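Local coordinates for protein probable hydrolase (Pseudomonas aeruginosa, PDB 7AL6) that is of unknown function but adopts the alpha/beta hydrolase fold and is probably a hydrolase, perhaps a lipolytic one, at residues A[141-152]-A[205-213]; A[9-17]-A[83-91]. One frame throughout, in Å; residues are numbered along the deposited sequence.

Interaction 1: residues A[141-152]-A[205-213]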
loop_
_atom_site.group_PDB
_atom_site.type_symbol
_atom_site.label_atom_id
_atom_site.label_comp_id
_atom_site.label_asym_id
_atom_site.label_seq_id
_atom_site.Cartn_x
_atom_site.Cartn_y
_atom_site.Cartn_z
ATOM N N LYS A 141 -14.860 -18.542 -18.913
ATOM C CA LYS A 141 -13.775 -17.569 -18.882
ATOM C C LYS A 141 -13.560 -17.030 -17.475
ATOM O O LYS A 141 -12.423 -16.840 -17.053
ATOM C CB LYS A 141 -14.067 -16.426 -19.844
ATOM C CG LYS A 141 -14.010 -16.815 -21.321
ATOM C CD LYS A 141 -12.599 -17.178 -21.795
ATOM C CE LYS A 141 -12.659 -18.301 -22.858
ATOM N NZ LYS A 141 -11.394 -19.106 -22.975
ATOM N N LEU A 142 -14.637 -16.814 -16.720
ATOM C CA LEU A 142 -14.456 -16.351 -15.351
ATOM C C LEU A 142 -13.773 -17.419 -14.515
ATOM O O LEU A 142 -12.898 -17.114 -13.701
ATOM C CB LEU A 142 -15.790 -15.949 -14.728
ATOM C CG LEU A 142 -15.703 -15.572 -13.245
ATOM C CD1 LEU A 142 -14.767 -14.374 -12.949
ATOM C CD2 LEU A 142 -17.053 -15.256 -12.668
ATOM N N GLY A 143 -14.158 -18.684 -14.698
ATOM C CA GLY A 143 -13.496 -19.739 -13.957
ATOM C C GLY A 143 -12.023 -19.795 -14.286
ATOM O O GLY A 143 -11.179 -19.993 -13.413
ATOM N N GLU A 144 -11.700 -19.601 -15.553
ATOM C CA GLU A 144 -10.311 -19.588 -15.969
ATOM C C GLU A 144 -9.575 -18.375 -15.396
ATOM O O GLU A 144 -8.393 -18.474 -15.038
ATOM C CB GLU A 144 -10.295 -19.640 -17.489
ATOM C CG GLU A 144 -8.966 -19.460 -18.133
ATOM C CD GLU A 144 -9.117 -18.805 -19.494
ATOM O OE1 GLU A 144 -8.398 -17.820 -19.782
ATOM O OE2 GLU A 144 -9.988 -19.274 -20.271
ATOM N N ALA A 145 -10.249 -17.226 -15.276
ATOM C CA ALA A 145 -9.591 -16.064 -14.678
ATOM C C ALA A 145 -9.359 -16.280 -13.185
ATOM O O ALA A 145 -8.299 -15.937 -12.652
ATOM C CB ALA A 145 -10.421 -14.812 -14.912
ATOM N N LEU A 146 -10.320 -16.869 -12.498
ATOM C CA LEU A 146 -10.199 -17.119 -11.051
ATOM C C LEU A 146 -9.047 -18.097 -10.807
ATOM O O LEU A 146 -8.280 -17.863 -9.907
ATOM C CB LEU A 146 -11.520 -17.652 -10.512
ATOM C CG LEU A 146 -12.691 -16.680 -10.558
ATOM C CD1 LEU A 146 -13.928 -17.333 -10.009
ATOM C CD2 LEU A 146 -12.383 -15.404 -9.809
ATOM N N LYS A 147 -8.932 -19.135 -11.621
ATOM C CA LYS A 147 -7.877 -20.166 -11.496
ATOM C C LYS A 147 -6.510 -19.532 -11.739
ATOM O O LYS A 147 -5.623 -19.800 -10.982
ATOM C CB LYS A 147 -8.181 -21.341 -12.425
ATOM C CG LYS A 147 -9.000 -22.449 -11.781
ATOM C CD LYS A 147 -10.151 -22.972 -12.612
ATOM C CE LYS A 147 -9.830 -24.204 -13.435
ATOM N NZ LYS A 147 -11.057 -24.905 -13.891
ATOM N N ALA A 148 -6.384 -18.668 -12.735
ATOM C CA ALA A 148 -5.125 -17.973 -13.061
ATOM C C ALA A 148 -4.721 -17.095 -11.870
ATOM O O ALA A 148 -3.558 -17.047 -11.560
ATOM C CB ALA A 148 -5.283 -17.193 -14.325
ATOM N N GLN A 149 -5.675 -16.437 -11.224
ATOM C CA GLN A 149 -5.398 -15.616 -10.052
ATOM C C GLN A 149 -4.859 -16.454 -8.897
ATOM O O GLN A 149 -3.969 -16.011 -8.166
ATOM C CB GLN A 149 -6.667 -14.870 -9.614
ATOM C CG GLN A 149 -7.073 -13.731 -10.541
ATOM C CD GLN A 149 -6.463 -12.373 -10.176
ATOM O OE1 GLN A 149 -5.469 -12.289 -9.470
ATOM N NE2 GLN A 149 -7.064 -11.300 -10.690
ATOM N N LEU A 150 -5.410 -17.646 -8.686
ATOM C CA LEU A 150 -4.884 -18.514 -7.626
ATOM C C LEU A 150 -3.469 -18.983 -7.942
ATOM O O LEU A 150 -2.640 -19.128 -7.034
ATOM C CB LEU A 150 -5.790 -19.732 -7.418
ATOM C CG LEU A 150 -7.214 -19.530 -6.901
ATOM C CD1 LEU A 150 -7.909 -20.889 -6.777
ATOM C CD2 LEU A 150 -7.284 -18.832 -5.575
ATOM N N ALA A 151 -3.178 -19.236 -9.221
ATOM C CA ALA A 151 -1.871 -19.723 -9.646
ATOM C C ALA A 151 -0.832 -18.627 -9.828
ATOM O O ALA A 151 0.307 -18.934 -10.198
ATOM C CB ALA A 151 -1.999 -20.497 -10.967
ATOM N N LEU A 152 -1.167 -17.364 -9.556
ATOM C CA LEU A 152 -0.270 -16.292 -9.967
ATOM C C LEU A 152 0.945 -16.168 -9.072
ATOM O O LEU A 152 1.976 -15.636 -9.501
ATOM C CB LEU A 152 -0.996 -14.953 -9.979
ATOM C CG LEU A 152 -0.236 -13.849 -10.720
ATOM C CD1 LEU A 152 -0.366 -14.102 -12.214
ATOM C CD2 LEU A 152 -0.758 -12.489 -10.315
ATOM N N LEU A 205 -0.122 -8.664 -15.418
ATOM C CA LEU A 205 -0.397 -8.333 -16.801
ATOM C C LEU A 205 -0.656 -9.581 -17.637
ATOM O O LEU A 205 -1.156 -9.451 -18.757
ATOM C CB LEU A 205 0.777 -7.558 -17.413
ATOM C CG LEU A 205 0.871 -6.120 -16.890
ATOM C CD1 LEU A 205 2.138 -5.441 -17.254
ATOM C CD2 LEU A 205 -0.315 -5.292 -17.397
ATOM N N THR A 206 -0.283 -10.775 -17.140
ATOM C CA THR A 206 -0.525 -12.032 -17.856
ATOM C C THR A 206 -1.895 -12.626 -17.565
ATOM O O THR A 206 -2.260 -13.622 -18.189
ATOM C CB THR A 206 0.538 -13.114 -17.508
ATOM O OG1 THR A 206 0.408 -13.550 -16.134
ATOM C CG2 THR A 206 1.901 -12.598 -17.709
ATOM N N LEU A 207 -2.627 -12.093 -16.590
ATOM C CA LEU A 207 -3.880 -12.702 -16.202
ATOM C C LEU A 207 -4.896 -12.519 -17.325
ATOM O O LEU A 207 -4.857 -11.523 -18.050
ATOM C CB LEU A 207 -4.420 -12.071 -14.937
ATOM C CG LEU A 207 -3.636 -12.365 -13.649
ATOM C CD1 LEU A 207 -4.065 -11.358 -12.570
ATOM C CD2 LEU A 207 -3.858 -13.790 -13.167
ATOM N N PRO A 208 -5.804 -13.466 -17.501
ATOM C CA PRO A 208 -6.909 -13.244 -18.445
ATOM C C PRO A 208 -8.001 -12.414 -17.797
ATOM O O PRO A 208 -8.179 -12.430 -16.585
ATOM C CB PRO A 208 -7.393 -14.661 -18.768
ATOM C CG PRO A 208 -7.079 -15.467 -17.555
ATOM C CD PRO A 208 -5.827 -14.810 -16.913
ATOM N N SER A 209 -8.730 -11.669 -18.622
ATOM C CA SER A 209 -9.792 -10.840 -18.088
ATOM C C SER A 209 -10.877 -11.714 -17.467
ATOM O O SER A 209 -11.167 -12.810 -17.966
ATOM C CB SER A 209 -10.393 -9.950 -19.180
ATOM O OG SER A 209 -11.455 -9.192 -18.612
ATOM N N PRO A 210 -11.479 -11.285 -16.359
ATOM C CA PRO A 210 -12.617 -12.039 -15.845
ATOM C C PRO A 210 -13.892 -11.843 -16.660
ATOM O O PRO A 210 -14.849 -12.609 -16.479
ATOM C CB PRO A 210 -12.792 -11.481 -14.435
ATOM C CG PRO A 210 -12.257 -10.075 -14.536
ATOM C CD PRO A 210 -11.165 -10.098 -15.530
ATOM N N LEU A 211 -14.002 -10.740 -17.375
ATOM C CA LEU A 211 -15.189 -10.453 -18.202
ATOM C C LEU A 211 -14.736 -9.763 -19.476
ATOM O O LEU A 211 -14.487 -8.582 -19.421
ATOM C CB LEU A 211 -16.163 -9.569 -17.435
ATOM C CG LEU A 211 -17.470 -9.280 -18.160
ATOM C CD1 LEU A 211 -18.241 -10.554 -18.429
ATOM C CD2 LEU A 211 -18.315 -8.315 -17.379
ATOM N N ARG A 212 -14.682 -10.465 -20.592
ATOM C CA ARG A 212 -14.310 -9.870 -21.882
ATOM C C ARG A 212 -15.476 -9.031 -22.404
ATOM O O ARG A 212 -16.597 -9.293 -22.042
ATOM C CB ARG A 212 -13.915 -10.975 -22.855
ATOM C CG ARG A 212 -12.584 -10.713 -23.526
ATOM C CD ARG A 212 -11.553 -11.789 -23.368
ATOM N NE ARG A 212 -11.641 -12.696 -24.482
ATOM C CZ ARG A 212 -10.621 -13.193 -25.153
ATOM N NH1 ARG A 212 -10.849 -14.020 -26.150
ATOM N NH2 ARG A 212 -9.384 -12.879 -24.843
ATOM N N LEU A 213 -15.191 -7.998 -23.180
ATOM C CA LEU A 213 -16.237 -7.233 -23.877
ATOM C C LEU A 213 -16.804 -8.154 -24.956
ATOM O O LEU A 213 -16.044 -8.861 -25.558
ATOM C CB LEU A 213 -15.637 -6.005 -24.551
ATOM C CG LEU A 213 -15.072 -4.920 -23.654
ATOM C CD1 LEU A 213 -14.431 -3.851 -24.492
ATOM C CD2 LEU A 213 -16.141 -4.332 -22.784
HETATM O O HOH W 1 -10.540 -15.913 -18.688
#

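Interaction 2: residues A[9-17]-A[83-91]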
loop_
_atom_site.group_PDB
_atom_site.type_symbol
_atom_site.label_atom_id
_atom_site.label_comp_id
_atom_site.label_asym_id
_atom_site.label_seq_id
_atom_site.Cartn_x
_atom_site.Cartn_y
_atom_site.Cartn_z
ATOM N N ARG A 9 7.136 12.604 -13.120
ATOM C CA ARG A 9 6.228 11.712 -12.392
ATOM C C ARG A 9 4.890 12.442 -12.390
ATOM O O ARG A 9 4.916 13.647 -12.165
ATOM C CB ARG A 9 6.598 11.545 -10.923
ATOM C CG ARG A 9 7.966 10.957 -10.673
ATOM C CD ARG A 9 8.083 9.642 -11.377
ATOM N NE ARG A 9 7.548 8.505 -10.669
ATOM C CZ ARG A 9 7.600 7.269 -11.137
ATOM N NH1 ARG A 9 8.150 7.037 -12.304
ATOM N NH2 ARG A 9 7.114 6.274 -10.442
ATOM N N ILE A 10 3.790 11.781 -12.706
ATOM C CA ILE A 10 2.450 12.410 -12.643
ATOM C C ILE A 10 1.738 11.725 -11.489
ATOM O O ILE A 10 1.555 10.529 -11.548
ATOM C CB ILE A 10 1.699 12.312 -13.976
ATOM C CG1 ILE A 10 2.531 12.875 -15.125
ATOM C CG2 ILE A 10 0.348 12.990 -13.861
ATOM C CD1 ILE A 10 1.935 12.689 -16.476
ATOM N N SER A 11 1.366 12.488 -10.481
ATOM C CA SER A 11 0.776 11.942 -9.260
ATOM C C SER A 11 -0.734 11.889 -9.420
ATOM O O SER A 11 -1.390 12.936 -9.514
ATOM C CB SER A 11 1.121 12.786 -8.034
ATOM O OG SER A 11 2.491 12.623 -7.745
ATOM N N LEU A 12 -1.278 10.684 -9.455
ATOM C CA LEU A 12 -2.701 10.451 -9.391
ATOM C C LEU A 12 -3.076 10.039 -7.978
ATOM O O LEU A 12 -2.218 9.692 -7.171
ATOM C CB LEU A 12 -3.099 9.366 -10.392
ATOM C CG LEU A 12 -2.570 9.542 -11.826
ATOM C CD1 LEU A 12 -3.204 8.461 -12.756
ATOM C CD2 LEU A 12 -2.821 10.915 -12.380
ATOM N N PRO A 13 -4.362 10.078 -7.637
ATOM C CA PRO A 13 -4.760 9.726 -6.270
ATOM C C PRO A 13 -4.356 8.334 -5.885
ATOM O O PRO A 13 -3.968 8.091 -4.744
ATOM C CB PRO A 13 -6.297 9.895 -6.288
ATOM C CG PRO A 13 -6.561 10.886 -7.419
ATOM C CD PRO A 13 -5.461 10.646 -8.446
ATOM N N HIS A 14 -4.361 7.400 -6.822
ATOM C CA HIS A 14 -4.152 6.003 -6.492
ATOM C C HIS A 14 -2.851 5.417 -7.010
ATOM O O HIS A 14 -2.583 4.237 -6.754
ATOM C CB HIS A 14 -5.309 5.182 -7.093
ATOM C CG HIS A 14 -5.440 5.346 -8.577
ATOM N ND1 HIS A 14 -5.818 6.540 -9.163
ATOM C CD2 HIS A 14 -5.226 4.476 -9.599
ATOM C CE1 HIS A 14 -5.832 6.395 -10.479
ATOM N NE2 HIS A 14 -5.492 5.148 -10.766
ATOM N N ILE A 15 -2.139 6.124 -7.858
ATOM C CA ILE A 15 -0.897 5.593 -8.467
ATOM C C ILE A 15 -0.068 6.759 -8.970
ATOM O O ILE A 15 -0.621 7.783 -9.285
ATOM C CB ILE A 15 -1.250 4.620 -9.608
ATOM C CG1 ILE A 15 -0.088 3.712 -10.003
ATOM C CG2 ILE A 15 -1.786 5.383 -10.794
ATOM C CD1 ILE A 15 -0.466 2.559 -10.890
ATOM N N GLU A 16 1.216 6.544 -9.109
ATOM C CA GLU A 16 2.145 7.534 -9.650
ATOM C C GLU A 16 2.627 7.012 -11.003
ATOM O O GLU A 16 3.146 5.929 -11.032
ATOM C CB GLU A 16 3.270 7.709 -8.659
ATOM C CG GLU A 16 3.951 9.011 -8.807
ATOM C CD GLU A 16 5.072 9.135 -7.815
ATOM O OE1 GLU A 16 4.812 9.547 -6.704
ATOM O OE2 GLU A 16 6.176 8.776 -8.190
ATOM N N LEU A 17 2.489 7.772 -12.073
ATOM C CA LEU A 17 2.892 7.316 -13.413
ATOM C C LEU A 17 4.059 8.149 -13.900
ATOM O O LEU A 17 4.258 9.221 -13.403
ATOM C CB LEU A 17 1.733 7.453 -14.399
ATOM C CG LEU A 17 0.461 6.701 -14.057
ATOM C CD1 LEU A 17 -0.597 6.986 -15.088
ATOM C CD2 LEU A 17 0.719 5.221 -13.938
ATOM N N ASP A 83 -6.998 5.916 -15.619
ATOM C CA ASP A 83 -5.672 6.529 -15.398
ATOM C C ASP A 83 -5.423 7.704 -16.344
ATOM O O ASP A 83 -4.949 8.766 -15.932
ATOM C CB ASP A 83 -4.543 5.508 -15.579
ATOM C CG ASP A 83 -4.582 4.399 -14.545
ATOM O OD1 ASP A 83 -5.288 4.516 -13.520
ATOM O OD2 ASP A 83 -3.852 3.435 -14.741
ATOM N N VAL A 84 -5.720 7.510 -17.630
ATOM C CA VAL A 84 -5.473 8.552 -18.626
ATOM C C VAL A 84 -6.318 9.780 -18.331
ATOM O O VAL A 84 -5.834 10.914 -18.361
ATOM C CB VAL A 84 -5.747 7.986 -20.034
ATOM C CG1 VAL A 84 -5.636 9.069 -21.076
ATOM C CG2 VAL A 84 -4.739 6.859 -20.344
ATOM N N LEU A 85 -7.578 9.582 -17.967
ATOM C CA LEU A 85 -8.506 10.681 -17.613
ATOM C C LEU A 85 -7.947 11.452 -16.409
ATOM O O LEU A 85 -7.951 12.647 -16.423
ATOM C CB LEU A 85 -9.875 10.074 -17.306
ATOM C CG LEU A 85 -10.962 11.067 -16.943
ATOM C CD1 LEU A 85 -11.178 12.063 -18.052
ATOM C CD2 LEU A 85 -12.254 10.358 -16.615
ATOM N N MET A 86 -7.449 10.751 -15.411
ATOM C CA MET A 86 -6.864 11.367 -14.202
ATOM C C MET A 86 -5.560 12.083 -14.557
ATOM O O MET A 86 -5.262 13.050 -13.913
ATOM C CB MET A 86 -6.713 10.337 -13.090
ATOM C CG MET A 86 -8.062 9.925 -12.584
ATOM S SD MET A 86 -8.046 8.873 -11.187
ATOM C CE MET A 86 -9.341 9.591 -10.196
ATOM N N VAL A 87 -4.791 11.576 -15.515
ATOM C CA VAL A 87 -3.550 12.251 -15.962
ATOM C C VAL A 87 -3.946 13.610 -16.538
ATOM O O VAL A 87 -3.366 14.588 -16.152
ATOM C CB VAL A 87 -2.762 11.425 -16.989
ATOM C CG1 VAL A 87 -1.823 12.308 -17.775
ATOM C CG2 VAL A 87 -2.012 10.279 -16.348
ATOM N N ALA A 88 -4.958 13.655 -17.391
ATOM C CA ALA A 88 -5.445 14.925 -17.935
ATOM C C ALA A 88 -5.906 15.875 -16.827
ATOM O O ALA A 88 -5.549 17.056 -16.832
ATOM C CB ALA A 88 -6.594 14.684 -18.932
ATOM N N GLU A 89 -6.677 15.370 -15.853
ATOM C CA GLU A 89 -7.049 16.208 -14.711
ATOM C C GLU A 89 -5.824 16.782 -14.029
ATOM O O GLU A 89 -5.795 17.963 -13.676
ATOM C CB GLU A 89 -7.858 15.417 -13.688
ATOM C CG GLU A 89 -9.155 14.896 -14.250
ATOM C CD GLU A 89 -10.219 15.959 -14.252
ATOM O OE1 GLU A 89 -10.542 16.440 -13.157
ATOM O OE2 GLU A 89 -10.697 16.320 -15.343
ATOM N N GLN A 90 -4.803 15.934 -13.783
ATOM C CA GLN A 90 -3.637 16.392 -13.034
ATOM C C GLN A 90 -2.809 17.379 -13.834
ATOM O O GLN A 90 -2.135 18.236 -13.253
ATOM C CB GLN A 90 -2.810 15.177 -12.581
ATOM C CG GLN A 90 -1.595 15.504 -11.741
ATOM C CD GLN A 90 -1.953 16.112 -10.379
ATOM O OE1 GLN A 90 -3.086 16.075 -9.961
ATOM N NE2 GLN A 90 -0.971 16.672 -9.712
ATOM N N LEU A 91 -2.910 17.354 -15.148
ATOM C CA LEU A 91 -2.226 18.325 -15.987
ATOM C C LEU A 91 -3.053 19.594 -16.168
ATOM O O LEU A 91 -2.550 20.586 -16.702
ATOM C CB LEU A 91 -1.934 17.745 -17.383
ATOM C CG LEU A 91 -1.118 16.471 -17.477
ATOM C CD1 LEU A 91 -1.118 15.972 -18.905
ATOM C CD2 LEU A 91 0.276 16.747 -17.015
HETATM O O HOH W 2 1.865 15.361 -10.646
#

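Interaction 1: residues A[141-152]-A[205-213]
Ala145 and Ala148, one turn apart on helix 141-150, leave shallow hollows into which the proline-rich segment 205-213 presses. The ring of Pro208 fills one: its CD lies 3.6 Å from Ala148 CB, while its CB and CG rest against Glu144 OE1. Glu144 OE2 takes a 3.1 Å salt bridge from Lys141 NZ on its syn lone pair, which steers the carboxylate. The peptide bends round the methyl of Ala145, whose CB is 3.7 Å from Pro208 O and equally close to Pro210 CA. Pro210 offers its CB to Leu142 CD1 at 3.8 Å. On the N-terminal side of Pro208, Leu207 gives the largest bump; its CD1 lies over the face of the Gln149 carboxamide. With CG anti to its backbone N (chi1 -166°), Leu152 brings CD1 to 3.6 Å from Leu207 CD2, the side chains crossing at about a right angle. Water 1 lies 2.7 Å from Lys141 O and 3.2 Å from Ser209 O, and the Ser209 OG ST turn with Leu211 N sets the bend across Pro210. This surface contact joins helix 138-150 to the loop between strand 196-199 and helix 215-223; Phe221 and Trp78 of the second subunit pack on Leu142 and Pro210.

Interaction 2: residues A[9-17]-A[83-91]
His14 NE2 donates to Asp83 OD1 at 2.8 Å, a nearly straight bond (164°) that lies in the imidazole plane but reaches the carboxylate on its syn side, 30° out of the carboxylate plane. With chi1 at 58°, His14 CG sits between the backbone N and the carbonyl carbon, which brings the ring to the start of segment 83-91. Met86 approaches the same ring at its edge, SD lying 3.4 Å from His14 CE1, while the side chain of Ile15 covers part of one face. Next to the His14-Asp83 bond, Leu12 settles on the helix backbone: CD1 meets Asp83 O and CD2 meets Met86 O, each 3.6 Å away, and both methyls also touch Met86 CB. Val87 splits its branches: CG1 touches Ile10 CD1 (4.0 Å) and CG2 meets Leu17 CD1 (3.8 Å), so strands 9-11 and 16-17 both bear on one residue. Farther along the helix, Gln90 lies alongside Ile10, the two chains pointing opposite ways with Gln90 CG 3.8 Å from Ile10 CG2, and Gln90 NE2 shares water 2 with Ser11 N. Strand 9-11 and the helix run nearly perpendicular. Asp83 OD2 is also salt-bridged to Arg69, so the carboxylate is held through both oxygens; His14 and Arg69 together would probably favour its ionised form, and the bond fixes the ring at the turn of the hairpin, at one end of a largely apolar seam whose other end carries the water bridge.

Both contacts bury about 500 Å², yet they differ in place and chemistry. Interaction 2 is partly buried and belongs to the central sheet, fixing its N-terminal edge hairpin against helix 77-91; interaction 1 lies at the surface, where helix 138-150 meets a loop. The two share no helix or strand, their centres are 27 Å apart and their nearest atoms about 10 Å. A histidine-carboxylate hydrogen bond spans interaction 2, whereas interaction 1 relies on prolines, alanines and leucines with a bridging water. Both touch the second subunit, where Leu150 packs on Met86 of 83-91 and Leu82 on Gln149 of 141-152; interaction 2 also meets the third.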